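Local coordinates for protein cytosolic phospholipase A2 delta (Homo sapiens, PDB 5IZ5) that hydrolyses glycerophospholipids at the sn-2 position in a calcium-dependent manner, releasing a fatty acid and a lysophospholipid, with a preference for linoleic acid, at residues L168-D173 against V269-K274; L187-V192 against G225-S230; S196-Q201 against R212-A217; N239-L244 against P262-P267. The protein carries 3 engineered substitutions. All blocks are in the same frame, centred on the assembly; numbering follows the deposited sequence.

Interaction 1 (L168-D173 against V269-K274)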
loop_
_atom_site.group_PDB
_atom_site.type_symbol
_atom_site.label_atom_id
_atom_site.label_comp_id
_atom_site.label_asym_id
_atom_site.label_seq_id
_atom_site.Cartn_x
_atom_site.Cartn_y
_atom_site.Cartn_z
ATOM N N LEU B 168 -15.182 -24.445 9.033
ATOM C CA LEU B 168 -16.369 -25.155 9.531
ATOM C C LEU B 168 -17.641 -24.725 8.816
ATOM O O LEU B 168 -17.975 -23.540 8.782
ATOM C CB LEU B 168 -16.438 -25.050 11.059
ATOM C CG LEU B 168 -17.602 -24.601 11.964
ATOM C CD1 LEU B 168 -19.003 -24.587 11.375
ATOM C CD2 LEU B 168 -17.566 -25.485 13.208
ATOM N N ASP B 169 -18.335 -25.705 8.235
ATOM C CA ASP B 169 -19.560 -25.456 7.476
ATOM C C ASP B 169 -20.797 -25.866 8.265
ATOM O O ASP B 169 -20.836 -26.956 8.834
ATOM C CB ASP B 169 -19.536 -26.229 6.154
ATOM C CG ASP B 169 -18.746 -25.521 5.069
ATOM O OD1 ASP B 169 -18.648 -24.276 5.100
ATOM O OD2 ASP B 169 -18.236 -26.220 4.170
ATOM N N VAL B 170 -21.805 -24.996 8.278
ATOM C CA VAL B 170 -23.069 -25.270 8.952
ATOM C C VAL B 170 -24.208 -25.225 7.933
ATOM O O VAL B 170 -24.456 -24.184 7.326
ATOM C CB VAL B 170 -23.353 -24.239 10.058
ATOM C CG1 VAL B 170 -24.593 -24.628 10.842
ATOM C CG2 VAL B 170 -22.167 -24.106 10.998
ATOM N N HIS B 171 -24.890 -26.356 7.750
ATOM C CA HIS B 171 -26.008 -26.464 6.804
ATOM C C HIS B 171 -27.321 -26.659 7.542
ATOM O O HIS B 171 -27.343 -27.190 8.646
ATOM C CB HIS B 171 -25.765 -27.608 5.819
ATOM C CG HIS B 171 -24.587 -27.377 4.926
ATOM N ND1 HIS B 171 -24.661 -26.609 3.783
ATOM C CD2 HIS B 171 -23.299 -27.785 5.023
ATOM C CE1 HIS B 171 -23.473 -26.566 3.208
ATOM N NE2 HIS B 171 -22.629 -27.271 3.940
ATOM N N LEU B 172 -28.415 -26.232 6.922
ATOM C CA LEU B 172 -29.688 -26.109 7.616
ATOM C C LEU B 172 -30.900 -26.603 6.825
ATOM O O LEU B 172 -31.188 -26.103 5.739
ATOM C CB LEU B 172 -29.869 -24.650 8.035
ATOM C CG LEU B 172 -31.268 -24.100 8.320
ATOM C CD1 LEU B 172 -32.046 -24.968 9.295
ATOM C CD2 LEU B 172 -31.159 -22.679 8.829
ATOM N N ASP B 173 -31.607 -27.575 7.405
ATOM C CA ASP B 173 -32.917 -28.011 6.929
ATOM C C ASP B 173 -33.997 -27.153 7.551
ATOM O O ASP B 173 -34.073 -25.973 7.268
ATOM C CB ASP B 173 -33.185 -29.467 7.301
ATOM C CG ASP B 173 -32.345 -30.443 6.503
ATOM O OD1 ASP B 173 -32.146 -30.216 5.290
ATOM O OD2 ASP B 173 -31.899 -31.451 7.081
ATOM N N VAL B 269 -34.761 -27.316 15.128
ATOM C CA VAL B 269 -34.345 -27.114 13.740
ATOM C C VAL B 269 -33.021 -27.837 13.570
ATOM O O VAL B 269 -32.103 -27.643 14.366
ATOM C CB VAL B 269 -34.170 -25.625 13.396
ATOM C CG1 VAL B 269 -33.584 -25.461 12.000
ATOM C CG2 VAL B 269 -35.503 -24.900 13.495
ATOM N N ARG B 270 -32.927 -28.665 12.535
ATOM C CA ARG B 270 -31.799 -29.573 12.373
ATOM C C ARG B 270 -30.668 -28.909 11.597
ATOM O O ARG B 270 -30.856 -28.517 10.446
ATOM C CB ARG B 270 -32.257 -30.837 11.642
ATOM C CG ARG B 270 -31.285 -32.007 11.707
ATOM C CD ARG B 270 -31.879 -33.238 11.034
ATOM N NE ARG B 270 -31.294 -34.489 11.517
ATOM C CZ ARG B 270 -31.616 -35.093 12.662
ATOM N NH1 ARG B 270 -32.526 -34.572 13.482
ATOM N NH2 ARG B 270 -31.013 -36.231 12.996
ATOM N N LEU B 271 -29.500 -28.779 12.229
ATOM C CA LEU B 271 -28.308 -28.284 11.549
ATOM C C LEU B 271 -27.255 -29.367 11.481
ATOM O O LEU B 271 -27.111 -30.169 12.401
ATOM C CB LEU B 271 -27.720 -27.064 12.264
ATOM C CG LEU B 271 -28.249 -25.683 11.908
ATOM C CD1 LEU B 271 -29.622 -25.689 11.275
ATOM C CD2 LEU B 271 -28.283 -24.818 13.143
ATOM N N GLN B 272 -26.508 -29.357 10.384
ATOM C CA GLN B 272 -25.412 -30.285 10.184
ATOM C C GLN B 272 -24.117 -29.510 10.021
ATOM O O GLN B 272 -23.994 -28.635 9.162
ATOM C CB GLN B 272 -25.683 -31.180 8.978
ATOM C CG GLN B 272 -26.832 -32.141 9.231
ATOM C CD GLN B 272 -27.185 -32.996 8.030
ATOM O OE1 GLN B 272 -28.317 -32.974 7.537
ATOM N NE2 GLN B 272 -26.215 -33.754 7.549
ATOM N N LEU B 273 -23.134 -29.807 10.855
ATOM C CA LEU B 273 -21.867 -29.129 10.644
ATOM C C LEU B 273 -20.672 -30.064 10.583
ATOM O O LEU B 273 -20.625 -31.097 11.259
ATOM C CB LEU B 273 -21.647 -27.929 11.580
ATOM C CG LEU B 273 -21.463 -27.937 13.085
ATOM C CD1 LEU B 273 -22.657 -28.527 13.807
ATOM C CD2 LEU B 273 -20.177 -28.633 13.483
ATOM N N LYS B 274 -19.730 -29.693 9.714
ATOM C CA LYS B 274 -18.479 -30.408 9.583
ATOM C C LYS B 274 -17.299 -29.450 9.581
ATOM O O LYS B 274 -17.214 -28.547 8.746
ATOM C CB LYS B 274 -18.454 -31.255 8.307
ATOM C CG LYS B 274 -17.070 -31.822 7.988
ATOM C CD LYS B 274 -17.067 -33.321 7.707
ATOM C CE LYS B 274 -15.656 -33.890 7.782
ATOM N NZ LYS B 274 -15.635 -35.373 7.643
#
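Val170 and Leu273 face each other as a non-hydrogen-bonded antiparallel pair, their side chains alongside one another on the same face of the sheet. Traced outward from its CB, Val170 divides its two methyls between two leucines of the facing strand. With CG1 anti to the backbone N (chi1 -174°), that methyl reaches the CG of Leu271 at 4.0 Å, while CG2 rests on the CB of Leu273 at 3.9 Å. Leu172 continues the same apolar face against Leu271, and Leu189 and Leu191 of strand 188-193 cover it from the opposing layer. On the other face lie Asp169, His171, Gln272 and Lys274, whose backbones carry the paired bonds. His171 N gives a nearly straight bond to Gln272 O (2.8 Å, 174°), answered by Gln272 N to His171 O at 2.9 Å. Asp169 and Lys274 exchange a second pair, both 3.1 Å between N and O, and Asp173 N closes the row with a longer bond of 3.3 Å to Arg270 O. The carboxylate of Asp169 turns to Arg212 of the adjoining strand in a salt bridge. This alternation, leucine and valine inward and polar residues outward, is consistent with one sheet of the antiparallel beta sandwich of a second C2 domain.

Interaction 2 (L187-V192 against G225-S230)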
loop_
_atom_site.group_PDB
_atom_site.type_symbol
_atom_site.label_atom_id
_atom_site.label_comp_id
_atom_site.label_asym_id
_atom_site.label_seq_id
_atom_site.Cartn_x
_atom_site.Cartn_y
_atom_site.Cartn_z
ATOM N N LEU B 187 -38.086 -16.807 12.858
ATOM C CA LEU B 187 -36.929 -17.065 13.702
ATOM C C LEU B 187 -35.638 -16.575 13.073
ATOM O O LEU B 187 -35.435 -16.700 11.864
ATOM C CB LEU B 187 -36.795 -18.569 13.926
ATOM C CG LEU B 187 -37.507 -19.303 15.064
ATOM C CD1 LEU B 187 -38.466 -18.390 15.807
ATOM C CD2 LEU B 187 -38.153 -20.608 14.615
ATOM N N GLU B 188 -34.764 -16.034 13.917
ATOM C CA GLU B 188 -33.411 -15.680 13.517
ATOM C C GLU B 188 -32.408 -16.641 14.166
ATOM O O GLU B 188 -32.344 -16.744 15.389
ATOM C CB GLU B 188 -33.106 -14.239 13.925
ATOM C CG GLU B 188 -32.185 -13.514 12.958
ATOM C CD GLU B 188 -31.841 -12.105 13.406
ATOM O OE1 GLU B 188 -32.306 -11.679 14.487
ATOM O OE2 GLU B 188 -31.097 -11.422 12.669
ATOM N N LEU B 189 -31.645 -17.349 13.338
ATOM C CA LEU B 189 -30.559 -18.213 13.806
ATOM C C LEU B 189 -29.298 -17.387 14.033
ATOM O O LEU B 189 -28.859 -16.671 13.132
ATOM C CB LEU B 189 -30.261 -19.300 12.769
ATOM C CG LEU B 189 -29.047 -20.204 13.028
ATOM C CD1 LEU B 189 -29.241 -21.076 14.262
ATOM C CD2 LEU B 189 -28.766 -21.074 11.814
ATOM N N GLU B 190 -28.713 -17.493 15.223
ATOM C CA GLU B 190 -27.441 -16.825 15.524
ATOM C C GLU B 190 -26.350 -17.861 15.790
ATOM O O GLU B 190 -26.467 -18.655 16.728
ATOM C CB GLU B 190 -27.575 -15.892 16.727
ATOM C CG GLU B 190 -26.239 -15.365 17.247
ATOM C CD GLU B 190 -26.380 -14.392 18.399
ATOM O OE1 GLU B 190 -26.650 -13.201 18.147
ATOM O OE2 GLU B 190 -26.201 -14.816 19.558
ATOM N N LEU B 191 -25.299 -17.828 14.967
ATOM C CA LEU B 191 -24.130 -18.697 15.117
ATOM C C LEU B 191 -22.921 -17.874 15.541
ATOM O O LEU B 191 -22.598 -16.862 14.913
ATOM C CB LEU B 191 -23.811 -19.398 13.800
ATOM C CG LEU B 191 -24.907 -20.274 13.203
ATOM C CD1 LEU B 191 -24.523 -20.699 11.797
ATOM C CD2 LEU B 191 -25.168 -21.491 14.078
ATOM N N VAL B 192 -22.255 -18.308 16.605
ATOM C CA VAL B 192 -21.092 -17.604 17.126
ATOM C C VAL B 192 -19.922 -18.562 17.238
ATOM O O VAL B 192 -20.061 -19.657 17.792
ATOM C CB VAL B 192 -21.366 -17.005 18.517
ATOM C CG1 VAL B 192 -20.194 -16.148 18.975
ATOM C CG2 VAL B 192 -22.644 -16.179 18.503
ATOM N N GLY B 225 -24.930 -22.008 18.969
ATOM C CA GLY B 225 -26.070 -21.799 18.080
ATOM C C GLY B 225 -27.359 -21.620 18.860
ATOM O O GLY B 225 -27.596 -22.304 19.859
ATOM N N ARG B 226 -28.206 -20.710 18.392
ATOM C CA ARG B 226 -29.491 -20.475 19.040
ATOM C C ARG B 226 -30.484 -19.797 18.103
ATOM O O ARG B 226 -30.098 -19.135 17.128
ATOM C CB ARG B 226 -29.342 -19.668 20.331
ATOM C CG ARG B 226 -28.730 -18.285 20.149
ATOM C CD ARG B 226 -29.401 -17.238 21.024
ATOM N NE ARG B 226 -28.788 -17.161 22.352
ATOM C CZ ARG B 226 -29.351 -17.542 23.505
ATOM N NH1 ARG B 226 -30.577 -18.065 23.559
ATOM N NH2 ARG B 226 -28.662 -17.396 24.632
ATOM N N LEU B 227 -31.763 -19.976 18.417
ATOM C CA LEU B 227 -32.853 -19.360 17.670
ATOM C C LEU B 227 -33.520 -18.278 18.506
ATOM O O LEU B 227 -33.845 -18.504 19.670
ATOM C CB LEU B 227 -33.886 -20.418 17.277
ATOM C CG LEU B 227 -33.924 -20.996 15.856
ATOM C CD1 LEU B 227 -32.833 -20.483 14.928
ATOM C CD2 LEU B 227 -33.921 -22.517 15.902
ATOM N N ARG B 228 -33.719 -17.111 17.897
ATOM C CA ARG B 228 -34.375 -15.973 18.541
ATOM C C ARG B 228 -35.600 -15.523 17.749
ATOM O O ARG B 228 -35.622 -15.619 16.513
ATOM C CB ARG B 228 -33.409 -14.796 18.654
ATOM C CG ARG B 228 -32.802 -14.618 20.038
ATOM C CD ARG B 228 -31.531 -13.772 20.008
ATOM N NE ARG B 228 -30.571 -14.221 21.017
ATOM C CZ ARG B 228 -29.366 -13.687 21.208
ATOM N NH1 ARG B 228 -28.950 -12.657 20.470
ATOM N NH2 ARG B 228 -28.567 -14.183 22.148
ATOM N N SER B 229 -36.596 -15.007 18.476
ATOM C CA SER B 229 -37.781 -14.391 17.883
ATOM C C SER B 229 -38.144 -13.105 18.637
ATOM O O SER B 229 -37.596 -12.823 19.710
ATOM C CB SER B 229 -38.966 -15.358 17.882
ATOM O OG SER B 229 -39.609 -15.388 19.143
ATOM N N SER B 230 -39.061 -12.328 18.062
ATOM C CA SER B 230 -39.570 -11.120 18.709
ATOM C C SER B 230 -40.393 -11.463 19.950
ATOM O O SER B 230 -40.142 -10.941 21.037
ATOM C CB SER B 230 -40.425 -10.318 17.727
ATOM O OG SER B 230 -41.391 -11.157 17.095
#
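Glu190 and Arg228 cross on the polar face of this strand pair, with the carboxylate and guanidinium planes turned 73° apart. Having its CG anti to the backbone N (chi1 169°) and an extended chain beyond, Glu190 brings OE1 to 3.3 Å from Arg228 NH1. The oxygen stands well out of the guanidinium plane, which makes this a salt bridge of charges alone, with OE2 over one face of the group. Arg226 presents the edge of its own guanidinium to OE2, at the longer distance of 4.5 Å from NE. A glutamine here would probably leave Arg228 without its counter-charge and take the nearby negative charge from Arg226. Both faces are carried by the antiparallel pairing of strands 188-193 and 221-228, the central pair of a four-stranded sheet in the probable C2 sandwich; Glu188 N meets Arg228 O at 2.8 Å and Glu190 N meets Arg226 O at 2.9 Å. On the opposite, apolar face Leu227 is shared by two leucines: its CG meets Leu187 CG at 4.0 Å, the side chains crossing at about a right angle, and its CD1 reaches Leu189 CB at 3.6 Å. Farther along, the Leu191 methyl CD2 comes to 4.1 Å from Gly225 CA.

Interaction 3 (S196-Q201 against R212-A217)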
loop_
_atom_site.group_PDB
_atom_site.type_symbol
_atom_site.label_atom_id
_atom_site.label_comp_id
_atom_site.label_asym_id
_atom_site.label_seq_id
_atom_site.Cartn_x
_atom_site.Cartn_y
_atom_site.Cartn_z
ATOM N N SER B 196 -12.942 -16.754 15.277
ATOM C CA SER B 196 -13.040 -16.891 13.828
ATOM C C SER B 196 -13.012 -15.528 13.166
ATOM O O SER B 196 -13.243 -14.514 13.818
ATOM C CB SER B 196 -14.332 -17.612 13.440
ATOM O OG SER B 196 -15.471 -16.819 13.729
ATOM N N TYR B 197 -12.765 -15.521 11.860
ATOM C CA TYR B 197 -12.814 -14.297 11.058
ATOM C C TYR B 197 -14.213 -13.687 11.050
ATOM O O TYR B 197 -14.372 -12.474 11.194
ATOM C CB TYR B 197 -12.361 -14.592 9.618
ATOM C CG TYR B 197 -12.623 -13.482 8.614
ATOM C CD1 TYR B 197 -11.954 -12.265 8.693
ATOM C CD2 TYR B 197 -13.535 -13.657 7.579
ATOM C CE1 TYR B 197 -12.196 -11.257 7.771
ATOM C CE2 TYR B 197 -13.792 -12.656 6.653
ATOM C CZ TYR B 197 -13.114 -11.458 6.749
ATOM O OH TYR B 197 -13.357 -10.470 5.813
ATOM N N GLU B 198 -15.219 -14.534 10.864
ATOM C CA GLU B 198 -16.600 -14.076 10.757
ATOM C C GLU B 198 -17.140 -13.702 12.129
ATOM O O GLU B 198 -17.931 -12.767 12.256
ATOM C CB GLU B 198 -17.477 -15.154 10.129
ATOM C CG GLU B 198 -17.144 -15.471 8.673
ATOM C CD GLU B 198 -15.918 -16.357 8.494
ATOM O OE1 GLU B 198 -15.304 -16.772 9.506
ATOM O OE2 GLU B 198 -15.571 -16.658 7.328
ATOM N N ASP B 199 -16.695 -14.435 13.149
ATOM C CA ASP B 199 -17.092 -14.220 14.544
ATOM C C ASP B 199 -18.551 -14.602 14.816
ATOM O O ASP B 199 -18.823 -15.585 15.515
ATOM C CB ASP B 199 -16.817 -12.785 15.005
ATOM C CG ASP B 199 -17.097 -12.594 16.476
ATOM O OD1 ASP B 199 -18.047 -11.876 16.818
ATOM O OD2 ASP B 199 -16.383 -13.194 17.299
ATOM N N THR B 200 -19.478 -13.829 14.257
ATOM C CA THR B 200 -20.905 -14.050 14.442
ATOM C C THR B 200 -21.614 -13.964 13.108
ATOM O O THR B 200 -21.338 -13.067 12.321
ATOM C CB THR B 200 -21.507 -12.992 15.382
ATOM O OG1 THR B 200 -20.868 -13.077 16.658
ATOM C CG2 THR B 200 -23.015 -13.190 15.559
ATOM N N GLN B 201 -22.525 -14.896 12.858
ATOM C CA GLN B 201 -23.350 -14.863 11.663
ATOM C C GLN B 201 -24.805 -15.112 12.048
ATOM O O GLN B 201 -25.111 -16.052 12.792
ATOM C CB GLN B 201 -22.873 -15.897 10.645
ATOM C CG GLN B 201 -21.496 -15.588 10.077
ATOM C CD GLN B 201 -21.055 -16.576 9.011
ATOM O OE1 GLN B 201 -21.660 -16.659 7.945
ATOM N NE2 GLN B 201 -19.990 -17.322 9.288
ATOM N N ARG B 212 -20.152 -20.575 6.562
ATOM C CA ARG B 212 -18.762 -20.984 6.670
ATOM C C ARG B 212 -18.064 -20.093 7.686
ATOM O O ARG B 212 -18.194 -18.870 7.631
ATOM C CB ARG B 212 -18.083 -20.862 5.299
ATOM C CG ARG B 212 -16.552 -20.974 5.308
ATOM C CD ARG B 212 -16.054 -22.354 4.965
ATOM N NE ARG B 212 -16.419 -22.721 3.609
ATOM C CZ ARG B 212 -16.150 -23.910 3.081
ATOM N NH1 ARG B 212 -15.507 -24.840 3.788
ATOM N NH2 ARG B 212 -16.524 -24.171 1.841
ATOM N N PHE B 213 -17.334 -20.713 8.611
ATOM C CA PHE B 213 -16.444 -19.993 9.510
ATOM C C PHE B 213 -15.004 -20.402 9.235
ATOM O O PHE B 213 -14.711 -21.587 9.040
ATOM C CB PHE B 213 -16.761 -20.301 10.971
ATOM C CG PHE B 213 -18.068 -19.731 11.450
ATOM C CD1 PHE B 213 -18.113 -18.523 12.135
ATOM C CD2 PHE B 213 -19.249 -20.420 11.244
ATOM C CE1 PHE B 213 -19.316 -18.003 12.596
ATOM C CE2 PHE B 213 -20.456 -19.910 11.701
ATOM C CZ PHE B 213 -20.489 -18.700 12.377
ATOM N N HIS B 214 -14.110 -19.418 9.242
ATOM C CA HIS B 214 -12.682 -19.668 9.163
ATOM C C HIS B 214 -12.049 -19.268 10.476
ATOM O O HIS B 214 -12.318 -18.181 10.995
ATOM C CB HIS B 214 -12.068 -18.856 8.035
ATOM C CG HIS B 214 -12.664 -19.133 6.692
ATOM N ND1 HIS B 214 -13.834 -18.542 6.264
ATOM C CD2 HIS B 214 -12.249 -19.923 5.676
ATOM C CE1 HIS B 214 -14.112 -18.955 5.041
ATOM N NE2 HIS B 214 -13.168 -19.796 4.661
ATOM N N TYR B 215 -11.203 -20.141 11.016
ATOM C CA TYR B 215 -10.576 -19.891 12.299
ATOM C C TYR B 215 -9.304 -20.712 12.429
ATOM O O TYR B 215 -9.130 -21.739 11.779
ATOM C CB TYR B 215 -11.545 -20.237 13.436
ATOM C CG TYR B 215 -12.008 -21.668 13.397
ATOM C CD1 TYR B 215 -11.488 -22.612 14.278
ATOM C CD2 TYR B 215 -12.943 -22.082 12.456
ATOM C CE1 TYR B 215 -11.902 -23.933 14.227
ATOM C CE2 TYR B 215 -13.360 -23.391 12.395
ATOM C CZ TYR B 215 -12.839 -24.309 13.281
ATOM O OH TYR B 215 -13.264 -25.602 13.219
ATOM N N MET B 216 -8.413 -20.245 13.285
ATOM C CA MET B 216 -7.154 -20.924 13.517
ATOM C C MET B 216 -7.341 -22.292 14.165
ATOM O O MET B 216 -8.047 -22.424 15.170
ATOM C CB MET B 216 -6.285 -20.078 14.424
ATOM C CG MET B 216 -5.549 -18.961 13.713
ATOM S SD MET B 216 -4.776 -17.848 14.888
ATOM C CE MET B 216 -3.887 -18.967 15.925
ATOM N N ALA B 217 -6.664 -23.293 13.603
ATOM C CA ALA B 217 -6.692 -24.654 14.138
ATOM C C ALA B 217 -6.159 -24.706 15.571
ATOM O O ALA B 217 -6.589 -25.542 16.358
ATOM C CB ALA B 217 -5.888 -25.589 13.247
#
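Glu198 grips His214 with both carboxylate oxygens, joining the turn that precedes strand 200-204 to strand 210-216 across the two layers of the probable C2 sandwich. OE2 uses its syn lone pair to accept from His214 ND1 at 2.8 Å, in the plane of the ring, with carboxylate and imidazole nearly coplanar (21°). OE1 takes the backbone N of the same residue at 2.9 Å. The bend of the glutamate chain at chi2 (78°) turns both oxygens to one histidine, whose ring is thereby fixed in rotation. A leucine in place of Glu198 would probably leave His214 ND1 and its backbone N without these acceptors and set the imidazole free to turn. Beside this pair, Tyr197 N donates to His214 O at 2.8 Å, bringing the turn onto the strand. The turn itself is shaped by an ST motif, in which Ser196 OG accepts from Asp199 N at 2.7 Å; that hydroxyl also bonds to Leu193 O. Gln201 comes over the face of the Phe213 ring, which also packs on Leu191 and Leu193 of strand 188-193, with its amide tilted 53° to the phenyl: NE2 sits 3.3 Å above the centre of the Phe213 ring and donates to Arg212 O at 2.9 Å.

Interaction 4 (N239-L244 against P262-P267)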
loop_
_atom_site.group_PDB
_atom_site.type_symbol
_atom_site.label_atom_id
_atom_site.label_comp_id
_atom_site.label_asym_id
_atom_site.label_seq_id
_atom_site.Cartn_x
_atom_site.Cartn_y
_atom_site.Cartn_z
ATOM N N ASN B 239 -40.291 -16.030 26.708
ATOM C CA ASN B 239 -39.426 -17.210 26.781
ATOM C C ASN B 239 -38.453 -17.337 25.605
ATOM O O ASN B 239 -38.848 -17.221 24.445
ATOM C CB ASN B 239 -40.268 -18.492 26.927
ATOM C CG ASN B 239 -40.136 -19.112 28.307
ATOM O OD1 ASN B 239 -41.057 -19.052 29.116
ATOM N ND2 ASN B 239 -38.971 -19.694 28.587
ATOM N N SER B 240 -37.183 -17.588 25.928
ATOM C CA SER B 240 -36.121 -17.742 24.939
ATOM C C SER B 240 -35.581 -19.164 24.979
ATOM O O SER B 240 -35.342 -19.708 26.057
ATOM C CB SER B 240 -34.982 -16.760 25.240
ATOM O OG SER B 240 -35.290 -15.442 24.807
ATOM N N ALA B 241 -35.385 -19.755 23.801
ATOM C CA ALA B 241 -34.915 -21.134 23.693
ATOM C C ALA B 241 -33.449 -21.262 24.075
ATOM O O ALA B 241 -32.681 -20.310 23.953
ATOM C CB ALA B 241 -35.115 -21.656 22.284
ATOM N N GLY B 242 -33.066 -22.455 24.518
ATOM C CA GLY B 242 -31.702 -22.713 24.921
ATOM C C GLY B 242 -30.748 -22.737 23.740
ATOM O O GLY B 242 -31.143 -23.050 22.616
ATOM N N TYR B 243 -29.491 -22.397 23.998
ATOM C CA TYR B 243 -28.463 -22.453 22.967
ATOM C C TYR B 243 -27.684 -23.754 23.062
ATOM O O TYR B 243 -27.563 -24.347 24.136
ATOM C CB TYR B 243 -27.510 -21.255 23.067
ATOM C CG TYR B 243 -26.598 -21.312 24.269
ATOM C CD1 TYR B 243 -25.428 -22.066 24.249
ATOM C CD2 TYR B 243 -26.911 -20.619 25.431
ATOM C CE1 TYR B 243 -24.596 -22.130 25.356
ATOM C CE2 TYR B 243 -26.089 -20.675 26.541
ATOM C CZ TYR B 243 -24.932 -21.431 26.496
ATOM O OH TYR B 243 -24.112 -21.493 27.595
ATOM N N LEU B 244 -27.168 -24.200 21.926
ATOM C CA LEU B 244 -26.329 -25.377 21.873
ATOM C C LEU B 244 -24.901 -24.979 21.562
ATOM O O LEU B 244 -24.669 -24.041 20.806
ATOM C CB LEU B 244 -26.854 -26.347 20.823
ATOM C CG LEU B 244 -26.230 -26.497 19.434
ATOM C CD1 LEU B 244 -26.923 -27.651 18.733
ATOM C CD2 LEU B 244 -26.343 -25.243 18.579
ATOM N N PRO B 262 -33.156 -25.833 19.471
ATOM C CA PRO B 262 -34.533 -25.623 19.890
ATOM C C PRO B 262 -35.047 -24.246 19.494
ATOM O O PRO B 262 -34.288 -23.271 19.526
ATOM C CB PRO B 262 -34.453 -25.737 21.410
ATOM C CG PRO B 262 -33.084 -25.278 21.739
ATOM C CD PRO B 262 -32.222 -25.760 20.608
ATOM N N ALA B 263 -36.321 -24.184 19.111
ATOM C CA ALA B 263 -36.985 -22.930 18.780
ATOM C C ALA B 263 -37.869 -22.511 19.941
ATOM O O ALA B 263 -38.260 -23.355 20.747
ATOM C CB ALA B 263 -37.829 -23.105 17.532
ATOM N N PRO B 264 -38.181 -21.206 20.038
ATOM C CA PRO B 264 -39.219 -20.775 20.969
ATOM C C PRO B 264 -40.590 -21.210 20.439
ATOM O O PRO B 264 -40.920 -20.915 19.287
ATOM C CB PRO B 264 -39.115 -19.247 20.949
ATOM C CG PRO B 264 -38.532 -18.929 19.623
ATOM C CD PRO B 264 -37.661 -20.086 19.233
ATOM N N ASN B 265 -41.367 -21.922 21.251
ATOM C CA ASN B 265 -42.741 -22.277 20.888
ATOM C C ASN B 265 -42.832 -22.946 19.503
ATOM O O ASN B 265 -43.691 -22.602 18.680
ATOM C CB ASN B 265 -43.606 -21.011 20.911
ATOM C CG ASN B 265 -43.402 -20.197 22.176
ATOM O OD1 ASN B 265 -43.033 -20.744 23.214
ATOM N ND2 ASN B 265 -43.631 -18.885 22.095
ATOM N N ALA B 266 -41.922 -23.883 19.254
ATOM C CA ALA B 266 -41.834 -24.607 17.985
ATOM C C ALA B 266 -40.792 -25.715 18.153
ATOM O O ALA B 266 -39.996 -25.674 19.097
ATOM C CB ALA B 266 -41.458 -23.661 16.848
ATOM N N PRO B 267 -40.790 -26.719 17.256
ATOM C CA PRO B 267 -39.857 -27.820 17.469
ATOM C C PRO B 267 -38.459 -27.515 16.936
ATOM O O PRO B 267 -38.265 -26.535 16.215
ATOM C CB PRO B 267 -40.509 -28.975 16.706
ATOM C CG PRO B 267 -41.319 -28.320 15.627
ATOM C CD PRO B 267 -41.491 -26.857 15.966
HETATM O O HOH W 1 -32.250 -21.812 20.366
#
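Ala241 and Pro264 have the nearest CA atoms across the contact, 5.1 Å apart, where a loop without regular structure passes a hairpin turn whose flanking strands, around 262-263 and 266-267, are only weakly bonded. Ala241 carries much of the contact. Its CB bond points toward the turn, and the methyl settles over the peptide backbone of Pro262 and Ala263, 3.3 Å from Pro262 O and 3.7 Å from Ala263 C. The same carbon lies between two proline rings, with Pro262 CG at 4.2 Å and Pro264 CD at 4.3 Å, so that a single methyl meets the apolar flanks of both. Next along the loop, Gly242 brings its carbonyl up to the first of these rings, placing its O 3.1 Å from Pro262 CG. At the other end the backbone O of Asn239 lies near Pro264 CB, a looser touch. One ordered water links the backbones by donating to both Gly242 O (2.8 Å) and Pro262 O (2.6 Å), two acceptors that could not bond to each other. Pro264 also packs on Leu187 and Ser229, while Leu244, where the loop enters strand 244-248, touches Met259 and Val261 and bonds through its backbone to Gly225. The contact thus connects the loop between strands 221-228 and 244-248 with the hairpin joining strands 255-263 and 266-277, at a surface edge of the probable C2 sandwich. Prolines have no amide hydrogen to offer, and here the two segments are held by carbon contacts and a bridging water, which implies an attachment less directional than strand pairing.

How the interactions relate
All four contacts illustrate how a beta sandwich is assembled from two layers. Interactions 1 and 2 represent one sheet each, their centres 14 Å apart, and meet in the core, where Leu271 CD2 lies 4.0 Å from Leu189 CD2 and Val269 CG2 lies 3.7 Å from Leu227 CD2. Interaction 3 spans both layers: Phe213 O lies 2.9 Å from Leu168 N of interaction 1, a probable hydrogen bond, and Gln201 O lies 2.8 Å from Leu191 N of interaction 2. Interaction 4 also joins the two sheets, its centre 9 Å from that of interaction 2 but 24 Å from that of interaction 3. The group lies away from the catalytic Ser365 and the predicted calcium sites.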